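Local coordinates for cell division control protein 45 cdc45 putative (Entamoeba histolytica, PDB 6CC2), which probably serves in DNA replication as the Cdc45 subunit that, together with MCM and GINS, forms the CMG helicase unwinding the parental duplex, at residues 255-260 and 335-340; 204-209 and 356-361; 271-276 and 403-408; 214-219 and 486-491. All blocks are in the same frame, centred on the assembly; numbering follows the deposited sequence.

How the interactions relate
Interactions 1 and 2 are buried, interaction 3 is partly so, and interaction 4 lies at the surface. Interaction 1 pairs two strands through backbone bonds, interaction 2 crosses two helices through small apolar groups, interaction 3 mixes apolar packing with a hydrogen-bonded arginine and waters, and interaction 4 is a loop-to-loop touch of aliphatic side chains, a proline ring and carbonyl oxygens. Neighbouring contacts meet: the M260 end of 255-260 reaches T274 and N404 of interaction 3 and H359 of interaction 2, while A219 of interaction 4 packs on N336 and L339. Helix 199-213 supplies interaction 2 and then runs into the 214-219 loop of interaction 4, whose I217 touches V208 of the helix.

Interaction 1 (255-260 and 335-340); sequences MDCQLM and ENLFLP. With EDO (1,2-ethanediol), chain K.
M255, a selenomethionine, lays its SE over the backbone of the opposite strand, 3.7 Å from C of F338, and its CE comes near CD of P340. Bends at chi2 and chi3 fold the chain back. Next along the antiparallel ladder, D256 pairs with L339: L339 N donates to D256 O at 3.2 Å, while the return bond from D256 N to L339 O is weak. C257 and F338 make the next, non-hydrogen-bonded pair, the cysteine SG lying obliquely 4.7 Å from the centroid of the F338 ring and touching CD2 of L337 at 3.7 Å. The strand then ends in an inverse gamma turn centred on Q258, whose N gives L337 O a fairly straight bond of 2.8 Å (160°). Bent at chi2 (-59°), the Q258 side chain brings NE2 to L339 O at 3.1 Å from above the carbonyl plane, adding to the weak bond from D256 N. S341 OG binds both NE2 and D256 OD2, which also bridges to R263; OD1 takes a weak bond from O2 of 1,2-ethanediol, probably from the crystallisation liquor. Helix 315-331 packs on F338 and L337, helix 219-233 on L339 and P340, and strand 237-238 flanks 251-257 on its other edge.

Interaction 2 (204-209 and 356-361); sequences AAIGVC and DAAHAI
I206 is the first residue of 204-209 to reach across, and both of its branches are used. CG1 sits beside the backbone N and opposite the carbonyl carbon (chi1 -67°), with chi2 extended, which carries CD1 out to the methyl of A357 at 3.7 Å. The other branch, CG2, settles against A358, 4.1 Å from its CB, and meets CD1 of I361 at 4.2 Å, one turn further along the second helix. The main chain joins in as well: O of I206 lies 3.8 Å from CB of A358. One turn on, C209 brings its CB to within 4.0 Å of that same A358 methyl, which thus rests between I206 and C209. Helix 199-213 and helix 354-364 pass each other here at -70°, their local axes 8.6 Å apart at closest approach, and the CA atoms of I206 and A358 are only 5.4 Å apart. L385 of helix 374-385 touches both I206 and I361, while A354 packs on I206 and C209 from the start of the second helix. With alanine methyls as the facing surface and isoleucine branches spread over them, the contact is van der Waals packing, chiefly between apolar side chains, a close approach consistent with the small side chains of A357 and A358.

Interaction 3 (271-276 and 403-408); sequences LFHTRE and SNKNLV
H273 points its imidazole across at helix 393-417, packing on N404, K405 and V408. Its CB leads toward that helix, and chi1 of -67° sets CG opposite the carbonyl carbon. CD2 meets O of N404 at 3.4 Å, at the ring edge near its plane, and also lies 3.5 Å from CG2 of V408. NE2, at the tip, passes 3.6 Å from CA of K405 and shares an in-plane water with O of K405, whereas ND1, on the other edge, turns back to its own helix and is bonded to O of D269. One face of the imidazole is overlaid near its rim by F272, whose CE2 reaches CG1 of V408 at 3.8 Å.

R275 handles the polar side. Its chain runs extended from CG to NE, which delivers NH2 to OD1 of N404 at 2.9 Å in a nearly straight bond (163°), with the oxygen close to the guanidinium plane; the amide itself is turned 53° from that plane. A second water donates to OD1 of N404 and to O of H273 and accepts from NE of R275, so OD1 takes two bonds. NH1 goes on to a salt bridge with E456, and ND2 of N404 holds C400 O, which should limit how far either group can rotate. The arrangement is that of a junction between two consecutive helices, with T274 at the N-cap position of helix 275-281, docked on the long helix 393-417 in the helical part of this Cdc45.

Interaction 4 (214-219 and 486-491); sequences SLKINA and SSPISV
L215 ends helix 199-213 in a Schellman motif, taking positive phi (71°) so that the chain turns out of the helix and presents its carbonyls to P488 and I489. Those two residues begin a 3-10 stretch in the loop after strand 479-485. The backbones come nearest at K216 and P488, with CA atoms 5.9 Å apart, and contact is made by proline ring, aliphatic side chains and carbonyl oxygens rather than by paired strands or helices.

P488 faces the turn, with CB and CG as its main touching atoms. K216 lies obliquely across it: CG rests 3.7 Å from CB of P488, and the extended chain goes on to place CE 3.9 Å from the proline CG, so CG and CE of the lysine both touch the proline ring. Y178 of strand 177-178 touches both of these residues. I489 starts out to one side; CG1, set beside its own backbone N (chi1 -66°), meets CB of L215 at 4.0 Å, and the bend at chi2 turns CD1 toward O of L215. W465 packs against I489 as well.

The contact therefore joins the C-terminal end of one helix to the loop leaving strand 479-485 of the six-stranded mixed sheet, at the surface of the protein. Two main-chain oxygens lie against carbon here. O of L215 is 3.4 Å from CD1 of I489, and O of S214 sits 3.2 Å from CG of P488.

Interaction 1 (255-260 and 335-340)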
loop_
_atom_site.group_PDB
_atom_site.type_symbol
_atom_site.label_atom_id
_atom_site.label_comp_id
_atom_site.label_asym_id
_atom_site.label_seq_id
_atom_site.Cartn_x
_atom_site.Cartn_y
_atom_site.Cartn_z
HETATM N N MSE A 255 16.311 7.922 -14.586
HETATM C CA MSE A 255 15.370 9.025 -14.315
HETATM C C MSE A 255 14.091 8.733 -15.072
HETATM O O MSE A 255 14.123 8.256 -16.192
HETATM C CB MSE A 255 15.967 10.363 -14.729
HETATM C CG MSE A 255 15.071 11.565 -14.404
HETATM SE SE MSE A 255 14.684 11.773 -12.487
HETATM C CE MSE A 255 16.517 11.537 -11.793
ATOM N N ASP A 256 12.944 9.006 -14.454
ATOM C CA ASP A 256 11.674 8.595 -15.030
ATOM C C ASP A 256 10.610 9.637 -14.694
ATOM O O ASP A 256 10.776 10.464 -13.800
ATOM C CB ASP A 256 11.277 7.220 -14.495
ATOM C CG ASP A 256 10.343 6.470 -15.422
ATOM O OD1 ASP A 256 10.122 6.927 -16.555
ATOM O OD2 ASP A 256 9.838 5.405 -14.998
ATOM N N CYS A 257 9.516 9.584 -15.435
ATOM C CA CYS A 257 8.341 10.440 -15.224
ATOM C C CYS A 257 7.245 9.598 -14.585
ATOM O O CYS A 257 6.663 8.720 -15.231
ATOM C CB CYS A 257 7.887 11.039 -16.553
ATOM S SG CYS A 257 6.502 12.173 -16.370
ATOM N N GLN A 258 6.958 9.856 -13.315
ATOM C CA GLN A 258 6.216 8.887 -12.502
ATOM C C GLN A 258 4.701 9.075 -12.637
ATOM O O GLN A 258 3.976 9.267 -11.668
ATOM C CB GLN A 258 6.644 8.991 -11.043
ATOM C CG GLN A 258 8.117 8.675 -10.827
ATOM C CD GLN A 258 8.483 7.286 -11.286
ATOM O OE1 GLN A 258 7.611 6.445 -11.555
ATOM N NE2 GLN A 258 9.769 7.013 -11.365
ATOM N N LEU A 259 4.233 9.014 -13.870
ATOM C CA LEU A 259 2.793 8.892 -14.125
ATOM C C LEU A 259 2.419 7.418 -14.026
ATOM O O LEU A 259 3.151 6.541 -14.503
ATOM C CB LEU A 259 2.431 9.444 -15.496
ATOM C CG LEU A 259 2.664 10.941 -15.700
ATOM C CD1 LEU A 259 2.322 11.306 -17.136
ATOM C CD2 LEU A 259 1.819 11.764 -14.722
HETATM N N MSE A 260 1.301 7.150 -13.375
HETATM C CA MSE A 260 0.915 5.775 -13.047
HETATM C C MSE A 260 0.805 4.871 -14.253
HETATM O O MSE A 260 -0.032 5.105 -15.154
HETATM C CB MSE A 260 -0.469 5.800 -12.309
HETATM C CG MSE A 260 -1.033 4.418 -12.098
HETATM SE SE MSE A 260 -2.703 4.507 -11.057
HETATM C CE MSE A 260 -3.694 5.795 -12.033
ATOM N N GLU A 335 7.422 18.993 -9.206
ATOM C CA GLU A 335 8.752 18.600 -9.662
ATOM C C GLU A 335 9.125 17.200 -9.215
ATOM O O GLU A 335 9.972 16.563 -9.853
ATOM C CB GLU A 335 9.796 19.592 -9.141
ATOM C CG GLU A 335 9.610 21.034 -9.618
ATOM C CD GLU A 335 8.627 21.827 -8.758
ATOM O OE1 GLU A 335 7.924 21.226 -7.913
ATOM O OE2 GLU A 335 8.560 23.063 -8.932
ATOM N N ASN A 336 8.536 16.718 -8.110
ATOM C CA ASN A 336 8.750 15.340 -7.660
ATOM C C ASN A 336 8.109 14.319 -8.590
ATOM O O ASN A 336 8.167 13.115 -8.312
ATOM C CB ASN A 336 8.208 15.124 -6.252
ATOM C CG ASN A 336 9.140 15.638 -5.184
ATOM O OD1 ASN A 336 10.325 15.834 -5.422
ATOM N ND2 ASN A 336 8.598 15.865 -3.996
ATOM N N LEU A 337 7.474 14.757 -9.674
ATOM C CA LEU A 337 7.033 13.793 -10.673
ATOM C C LEU A 337 8.224 13.080 -11.303
ATOM O O LEU A 337 8.099 11.941 -11.761
ATOM C CB LEU A 337 6.212 14.491 -11.740
ATOM C CG LEU A 337 5.655 13.603 -12.849
ATOM C CD1 LEU A 337 4.732 12.544 -12.298
ATOM C CD2 LEU A 337 4.953 14.472 -13.856
ATOM N N PHE A 338 9.384 13.731 -11.344
ATOM C CA PHE A 338 10.569 13.141 -11.960
ATOM C C PHE A 338 11.413 12.539 -10.845
ATOM O O PHE A 338 12.009 13.266 -10.037
ATOM C CB PHE A 338 11.332 14.182 -12.768
ATOM C CG PHE A 338 10.537 14.716 -13.917
ATOM C CD1 PHE A 338 10.445 14.002 -15.098
ATOM C CD2 PHE A 338 9.842 15.914 -13.801
ATOM C CE1 PHE A 338 9.701 14.486 -16.163
ATOM C CE2 PHE A 338 9.098 16.395 -14.856
ATOM C CZ PHE A 338 9.030 15.675 -16.039
ATOM N N LEU A 339 11.435 11.219 -10.790
ATOM C CA LEU A 339 12.196 10.467 -9.805
ATOM C C LEU A 339 12.822 9.273 -10.507
ATOM O O LEU A 339 12.276 8.777 -11.497
ATOM C CB LEU A 339 11.306 9.956 -8.661
ATOM C CG LEU A 339 10.587 11.013 -7.825
ATOM C CD1 LEU A 339 9.598 10.298 -6.892
ATOM C CD2 LEU A 339 11.552 11.830 -7.025
ATOM N N PRO A 340 13.944 8.770 -9.997
ATOM C CA PRO A 340 14.521 7.549 -10.573
ATOM C C PRO A 340 13.589 6.360 -10.394
ATOM O O PRO A 340 12.920 6.221 -9.373
ATOM C CB PRO A 340 15.830 7.367 -9.789
ATOM C CG PRO A 340 15.594 8.061 -8.483
ATOM C CD PRO A 340 14.726 9.267 -8.850
HETATM C C1 EDO K . 8.788 8.201 -19.316
HETATM O O1 EDO K . 9.913 8.605 -20.104
HETATM C C2 EDO K . 8.367 6.793 -19.724
HETATM O O2 EDO K . 9.484 5.903 -19.623
#

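Interaction 2 (204-209 and 356-361)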
loop_
_atom_site.group_PDB
_atom_site.type_symbol
_atom_site.label_atom_id
_atom_site.label_comp_id
_atom_site.label_asym_id
_atom_site.label_seq_id
_atom_site.Cartn_x
_atom_site.Cartn_y
_atom_site.Cartn_z
ATOM N N ALA A 204 13.164 -5.541 -2.898
ATOM C CA ALA A 204 13.267 -4.408 -1.990
ATOM C C ALA A 204 12.853 -3.111 -2.673
ATOM O O ALA A 204 12.245 -2.225 -2.037
ATOM C CB ALA A 204 14.701 -4.290 -1.454
ATOM N N ALA A 205 13.213 -2.938 -3.951
ATOM C CA ALA A 205 12.774 -1.751 -4.676
ATOM C C ALA A 205 11.255 -1.671 -4.741
ATOM O O ALA A 205 10.669 -0.596 -4.527
ATOM C CB ALA A 205 13.365 -1.740 -6.095
ATOM N N ILE A 206 10.587 -2.811 -4.992
ATOM C CA ILE A 206 9.128 -2.845 -5.021
ATOM C C ILE A 206 8.560 -2.441 -3.672
ATOM O O ILE A 206 7.560 -1.704 -3.594
ATOM C CB ILE A 206 8.632 -4.240 -5.452
ATOM C CG1 ILE A 206 9.024 -4.459 -6.919
ATOM C CG2 ILE A 206 7.117 -4.385 -5.221
ATOM C CD1 ILE A 206 8.801 -5.838 -7.425
ATOM N N GLY A 207 9.193 -2.914 -2.589
ATOM C CA GLY A 207 8.717 -2.574 -1.250
ATOM C C GLY A 207 8.771 -1.085 -0.948
ATOM O O GLY A 207 7.819 -0.527 -0.402
ATOM N N VAL A 208 9.873 -0.415 -1.294
ATOM C CA VAL A 208 9.960 1.003 -1.004
ATOM C C VAL A 208 9.091 1.807 -1.970
ATOM O O VAL A 208 8.541 2.834 -1.597
ATOM C CB VAL A 208 11.412 1.491 -1.001
ATOM C CG1 VAL A 208 12.009 1.510 -2.382
ATOM C CG2 VAL A 208 11.483 2.897 -0.371
ATOM N N CYS A 209 8.941 1.348 -3.218
ATOM C CA CYS A 209 7.967 1.967 -4.102
ATOM C C CYS A 209 6.556 1.869 -3.511
ATOM O O CYS A 209 5.775 2.825 -3.602
ATOM C CB CYS A 209 7.990 1.304 -5.479
ATOM S SG CYS A 209 9.441 1.711 -6.447
ATOM N N ASP A 356 5.825 0.228 -11.394
ATOM C CA ASP A 356 4.821 -0.518 -12.143
ATOM C C ASP A 356 4.454 -1.792 -11.396
ATOM O O ASP A 356 3.273 -2.151 -11.267
ATOM C CB ASP A 356 5.321 -0.896 -13.534
ATOM C CG ASP A 356 5.652 0.302 -14.407
ATOM O OD1 ASP A 356 4.986 1.349 -14.309
ATOM O OD2 ASP A 356 6.622 0.155 -15.234
ATOM N N ALA A 357 5.477 -2.517 -10.938
ATOM C CA ALA A 357 5.249 -3.770 -10.238
ATOM C C ALA A 357 4.511 -3.551 -8.921
ATOM O O ALA A 357 3.629 -4.350 -8.561
ATOM C CB ALA A 357 6.583 -4.462 -9.995
ATOM N N ALA A 358 4.874 -2.494 -8.169
ATOM C CA ALA A 358 4.150 -2.213 -6.933
ATOM C C ALA A 358 2.679 -1.874 -7.201
ATOM O O ALA A 358 1.781 -2.285 -6.443
ATOM C CB ALA A 358 4.845 -1.109 -6.164
ATOM N N HIS A 359 2.401 -1.132 -8.263
ATOM C CA HIS A 359 1.002 -0.852 -8.608
ATOM C C HIS A 359 0.274 -2.153 -8.942
ATOM O O HIS A 359 -0.862 -2.375 -8.502
ATOM C CB HIS A 359 0.910 0.120 -9.794
ATOM C CG HIS A 359 1.179 1.541 -9.446
ATOM N ND1 HIS A 359 0.429 2.241 -8.524
ATOM C CD2 HIS A 359 2.083 2.418 -9.949
ATOM C CE1 HIS A 359 0.880 3.482 -8.449
ATOM N NE2 HIS A 359 1.878 3.621 -9.305
ATOM N N ALA A 360 0.907 -3.013 -9.728
ATOM C CA ALA A 360 0.268 -4.235 -10.183
ATOM C C ALA A 360 -0.010 -5.158 -9.010
ATOM O O ALA A 360 -1.108 -5.702 -8.880
ATOM C CB ALA A 360 1.152 -4.952 -11.205
ATOM N N ILE A 361 1.000 -5.371 -8.151
ATOM C CA ILE A 361 0.822 -6.261 -7.002
ATOM C C ILE A 361 -0.168 -5.659 -6.017
ATOM O O ILE A 361 -1.013 -6.375 -5.454
ATOM C CB ILE A 361 2.185 -6.551 -6.344
ATOM C CG1 ILE A 361 3.120 -7.220 -7.359
ATOM C CG2 ILE A 361 2.017 -7.431 -5.093
ATOM C CD1 ILE A 361 4.585 -7.234 -6.947
#

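Interaction 3 (271-276 and 403-408)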
loop_
_atom_site.group_PDB
_atom_site.type_symbol
_atom_site.label_atom_id
_atom_site.label_comp_id
_atom_site.label_asym_id
_atom_site.label_seq_id
_atom_site.Cartn_x
_atom_site.Cartn_y
_atom_site.Cartn_z
ATOM N N LEU A 271 -2.008 10.148 -17.398
ATOM C CA LEU A 271 -1.949 11.491 -16.828
ATOM C C LEU A 271 -3.215 11.831 -16.060
ATOM O O LEU A 271 -3.151 12.374 -14.956
ATOM C CB LEU A 271 -1.709 12.518 -17.938
ATOM C CG LEU A 271 -1.624 13.978 -17.526
ATOM C CD1 LEU A 271 -0.552 14.211 -16.492
ATOM C CD2 LEU A 271 -1.379 14.840 -18.762
ATOM N N PHE A 272 -4.377 11.493 -16.616
ATOM C CA PHE A 272 -5.642 11.856 -15.971
ATOM C C PHE A 272 -5.839 11.122 -14.651
ATOM O O PHE A 272 -6.520 11.637 -13.764
ATOM C CB PHE A 272 -6.806 11.566 -16.920
ATOM C CG PHE A 272 -8.117 12.193 -16.486
ATOM C CD1 PHE A 272 -8.387 13.516 -16.764
ATOM C CD2 PHE A 272 -9.046 11.450 -15.801
ATOM C CE1 PHE A 272 -9.574 14.087 -16.371
ATOM C CE2 PHE A 272 -10.252 12.021 -15.392
ATOM C CZ PHE A 272 -10.504 13.340 -15.682
ATOM N N HIS A 273 -5.259 9.944 -14.486
ATOM C CA HIS A 273 -5.473 9.124 -13.294
ATOM C C HIS A 273 -4.324 9.163 -12.293
ATOM O O HIS A 273 -4.380 8.457 -11.280
ATOM C CB HIS A 273 -5.762 7.690 -13.716
ATOM C CG HIS A 273 -7.060 7.549 -14.444
ATOM N ND1 HIS A 273 -7.184 7.791 -15.800
ATOM C CD2 HIS A 273 -8.306 7.227 -14.006
ATOM C CE1 HIS A 273 -8.444 7.618 -16.161
ATOM N NE2 HIS A 273 -9.145 7.286 -15.094
ATOM N N THR A 274 -3.292 9.956 -12.540
ATOM C CA THR A 274 -2.216 10.155 -11.569
ATOM C C THR A 274 -2.682 11.235 -10.586
ATOM O O THR A 274 -2.783 12.411 -10.926
ATOM C CB THR A 274 -0.919 10.533 -12.265
ATOM O OG1 THR A 274 -0.551 9.472 -13.183
ATOM C CG2 THR A 274 0.197 10.727 -11.254
ATOM N N ARG A 275 -2.979 10.812 -9.351
ATOM C CA ARG A 275 -3.820 11.601 -8.481
ATOM C C ARG A 275 -3.203 12.938 -8.110
ATOM O O ARG A 275 -3.905 13.955 -8.086
ATOM C CB ARG A 275 -4.167 10.793 -7.226
ATOM C CG ARG A 275 -4.908 9.538 -7.590
ATOM C CD ARG A 275 -5.288 8.685 -6.394
ATOM N NE ARG A 275 -5.818 7.411 -6.861
ATOM C CZ ARG A 275 -6.195 6.412 -6.066
ATOM N NH1 ARG A 275 -6.102 6.537 -4.742
ATOM N NH2 ARG A 275 -6.644 5.283 -6.598
ATOM N N GLU A 276 -1.926 12.947 -7.742
ATOM C CA GLU A 276 -1.331 14.208 -7.299
ATOM C C GLU A 276 -1.226 15.188 -8.454
ATOM O O GLU A 276 -1.426 16.389 -8.277
ATOM C CB GLU A 276 0.059 13.967 -6.694
ATOM C CG GLU A 276 0.769 15.279 -6.309
ATOM C CD GLU A 276 2.087 15.062 -5.580
ATOM O OE1 GLU A 276 2.168 14.138 -4.740
ATOM O OE2 GLU A 276 3.044 15.819 -5.849
ATOM N N SER A 403 -9.674 -0.518 -12.187
ATOM C CA SER A 403 -10.135 0.015 -10.906
ATOM C C SER A 403 -10.010 1.530 -10.879
ATOM O O SER A 403 -10.932 2.233 -10.459
ATOM C CB SER A 403 -9.352 -0.616 -9.755
ATOM O OG SER A 403 -9.589 -2.019 -9.679
ATOM N N ASN A 404 -8.865 2.057 -11.301
ATOM C CA ASN A 404 -8.673 3.495 -11.260
ATOM C C ASN A 404 -9.610 4.224 -12.221
ATOM O O ASN A 404 -10.101 5.309 -11.896
ATOM C CB ASN A 404 -7.203 3.829 -11.527
ATOM C CG ASN A 404 -6.362 3.726 -10.266
ATOM O OD1 ASN A 404 -6.336 4.650 -9.452
ATOM N ND2 ASN A 404 -5.717 2.597 -10.073
ATOM N N LYS A 405 -9.921 3.643 -13.390
ATOM C CA LYS A 405 -10.882 4.288 -14.279
ATOM C C LYS A 405 -12.258 4.368 -13.626
ATOM O O LYS A 405 -12.945 5.387 -13.732
ATOM C CB LYS A 405 -10.948 3.539 -15.605
ATOM C CG LYS A 405 -9.685 3.762 -16.448
ATOM C CD LYS A 405 -9.609 2.829 -17.649
ATOM C CE LYS A 405 -10.548 3.231 -18.738
ATOM N NZ LYS A 405 -10.270 2.449 -19.980
ATOM N N ASN A 406 -12.667 3.298 -12.941
ATOM C CA ASN A 406 -13.969 3.285 -12.285
ATOM C C ASN A 406 -14.003 4.244 -11.098
ATOM O O ASN A 406 -14.985 4.985 -10.914
ATOM C CB ASN A 406 -14.298 1.863 -11.832
ATOM C CG ASN A 406 -15.673 1.753 -11.227
ATOM O OD1 ASN A 406 -16.578 2.513 -11.570
ATOM N ND2 ASN A 406 -15.839 0.803 -10.312
ATOM N N LEU A 407 -12.953 4.231 -10.278
ATOM C CA LEU A 407 -12.938 5.044 -9.063
ATOM C C LEU A 407 -12.872 6.533 -9.386
ATOM O O LEU A 407 -13.611 7.336 -8.800
ATOM C CB LEU A 407 -11.764 4.635 -8.184
ATOM C CG LEU A 407 -11.879 3.246 -7.584
ATOM C CD1 LEU A 407 -10.545 2.821 -6.987
ATOM C CD2 LEU A 407 -12.991 3.227 -6.531
ATOM N N VAL A 408 -11.989 6.927 -10.312
ATOM C CA VAL A 408 -11.858 8.343 -10.662
ATOM C C VAL A 408 -13.160 8.865 -11.252
ATOM O O VAL A 408 -13.654 9.937 -10.871
ATOM C CB VAL A 408 -10.669 8.550 -11.619
ATOM C CG1 VAL A 408 -10.737 9.959 -12.255
ATOM C CG2 VAL A 408 -9.378 8.362 -10.895
HETATM O O HOH W 1 -6.297 7.312 -9.698
HETATM O O HOH W 2 -11.918 7.415 -15.340
#

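Interaction 4 (214-219 and 486-491)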
loop_
_atom_site.group_PDB
_atom_site.type_symbol
_atom_site.label_atom_id
_atom_site.label_comp_id
_atom_site.label_asym_id
_atom_site.label_seq_id
_atom_site.Cartn_x
_atom_site.Cartn_y
_atom_site.Cartn_z
ATOM N N SER A 214 1.905 4.450 -1.334
ATOM C CA SER A 214 0.928 4.389 -0.256
ATOM C C SER A 214 0.943 5.624 0.638
ATOM O O SER A 214 0.182 5.664 1.620
ATOM C CB SER A 214 1.174 3.135 0.589
ATOM O OG SER A 214 0.959 1.966 -0.175
ATOM N N LEU A 215 1.790 6.616 0.342
ATOM C CA LEU A 215 1.858 7.875 1.065
ATOM C C LEU A 215 2.453 7.736 2.470
ATOM O O LEU A 215 2.196 8.566 3.351
ATOM C CB LEU A 215 0.472 8.545 1.149
ATOM C CG LEU A 215 -0.251 8.605 -0.190
ATOM C CD1 LEU A 215 -1.580 9.331 -0.037
ATOM C CD2 LEU A 215 0.587 9.286 -1.245
ATOM N N LYS A 216 3.347 6.763 2.651
ATOM C CA LYS A 216 3.988 6.522 3.934
ATOM C C LYS A 216 5.374 7.159 4.038
ATOM O O LYS A 216 5.847 7.411 5.158
ATOM C CB LYS A 216 4.111 5.013 4.172
ATOM C CG LYS A 216 2.763 4.345 4.347
ATOM C CD LYS A 216 2.858 2.848 4.407
ATOM C CE LYS A 216 1.456 2.241 4.604
ATOM N NZ LYS A 216 1.471 0.763 4.497
ATOM N N ILE A 217 6.020 7.447 2.905
ATOM C CA ILE A 217 7.317 8.119 2.890
ATOM C C ILE A 217 7.305 9.213 1.844
ATOM O O ILE A 217 6.546 9.152 0.890
ATOM C CB ILE A 217 8.462 7.131 2.589
ATOM C CG1 ILE A 217 8.322 6.511 1.201
ATOM C CG2 ILE A 217 8.520 6.041 3.676
ATOM C CD1 ILE A 217 9.543 5.678 0.781
ATOM N N ASN A 218 8.200 10.184 2.011
ATOM C CA ASN A 218 8.329 11.265 1.044
ATOM C C ASN A 218 9.348 10.911 -0.055
ATOM O O ASN A 218 9.976 9.841 -0.061
ATOM C CB ASN A 218 8.683 12.589 1.742
ATOM C CG ASN A 218 10.053 12.588 2.414
ATOM O OD1 ASN A 218 10.951 11.825 2.068
ATOM N ND2 ASN A 218 10.216 13.487 3.390
ATOM N N ALA A 219 9.414 11.782 -1.055
ATOM C CA ALA A 219 10.238 11.514 -2.225
ATOM C C ALA A 219 11.725 11.477 -1.881
ATOM O O ALA A 219 12.478 10.678 -2.462
ATOM C CB ALA A 219 9.957 12.569 -3.294
ATOM N N SER A 486 -9.022 5.433 7.079
ATOM C CA SER A 486 -7.998 6.369 7.515
ATOM C C SER A 486 -6.735 6.133 6.702
ATOM O O SER A 486 -6.149 5.047 6.761
ATOM C CB SER A 486 -7.732 6.203 9.007
ATOM O OG SER A 486 -6.678 7.024 9.443
ATOM N N SER A 487 -6.334 7.147 5.916
ATOM C CA SER A 487 -5.111 6.975 5.101
ATOM C C SER A 487 -3.855 7.060 5.963
ATOM O O SER A 487 -3.889 7.562 7.094
ATOM C CB SER A 487 -5.063 8.032 4.013
ATOM O OG SER A 487 -4.664 9.278 4.535
ATOM N N PRO A 488 -2.708 6.604 5.441
ATOM C CA PRO A 488 -1.476 6.664 6.237
ATOM C C PRO A 488 -1.084 8.071 6.653
ATOM O O PRO A 488 -0.374 8.237 7.655
ATOM C CB PRO A 488 -0.415 6.032 5.311
ATOM C CG PRO A 488 -1.220 5.066 4.461
ATOM C CD PRO A 488 -2.550 5.776 4.221
ATOM N N ILE A 489 -1.491 9.088 5.907
ATOM C CA ILE A 489 -1.196 10.458 6.304
ATOM C C ILE A 489 -1.837 10.798 7.641
ATOM O O ILE A 489 -1.322 11.647 8.379
ATOM C CB ILE A 489 -1.654 11.420 5.191
ATOM C CG1 ILE A 489 -0.814 11.209 3.915
ATOM C CG2 ILE A 489 -1.535 12.874 5.659
ATOM C CD1 ILE A 489 0.638 11.534 4.052
ATOM N N SER A 490 -2.949 10.144 7.986
ATOM C CA SER A 490 -3.669 10.422 9.224
ATOM C C SER A 490 -3.345 9.428 10.340
ATOM O O SER A 490 -4.117 9.319 11.303
ATOM C CB SER A 490 -5.180 10.419 8.972
ATOM O OG SER A 490 -5.539 11.236 7.875
ATOM N N VAL A 491 -2.213 8.720 10.248
ATOM C CA VAL A 491 -1.945 7.632 11.196
ATOM C C VAL A 491 -1.877 8.152 12.628
ATOM O O VAL A 491 -2.185 7.419 13.571
ATOM C CB VAL A 491 -0.650 6.897 10.796
ATOM C CG1 VAL A 491 0.547 7.829 10.864
ATOM C CG2 VAL A 491 -0.410 5.648 11.674
#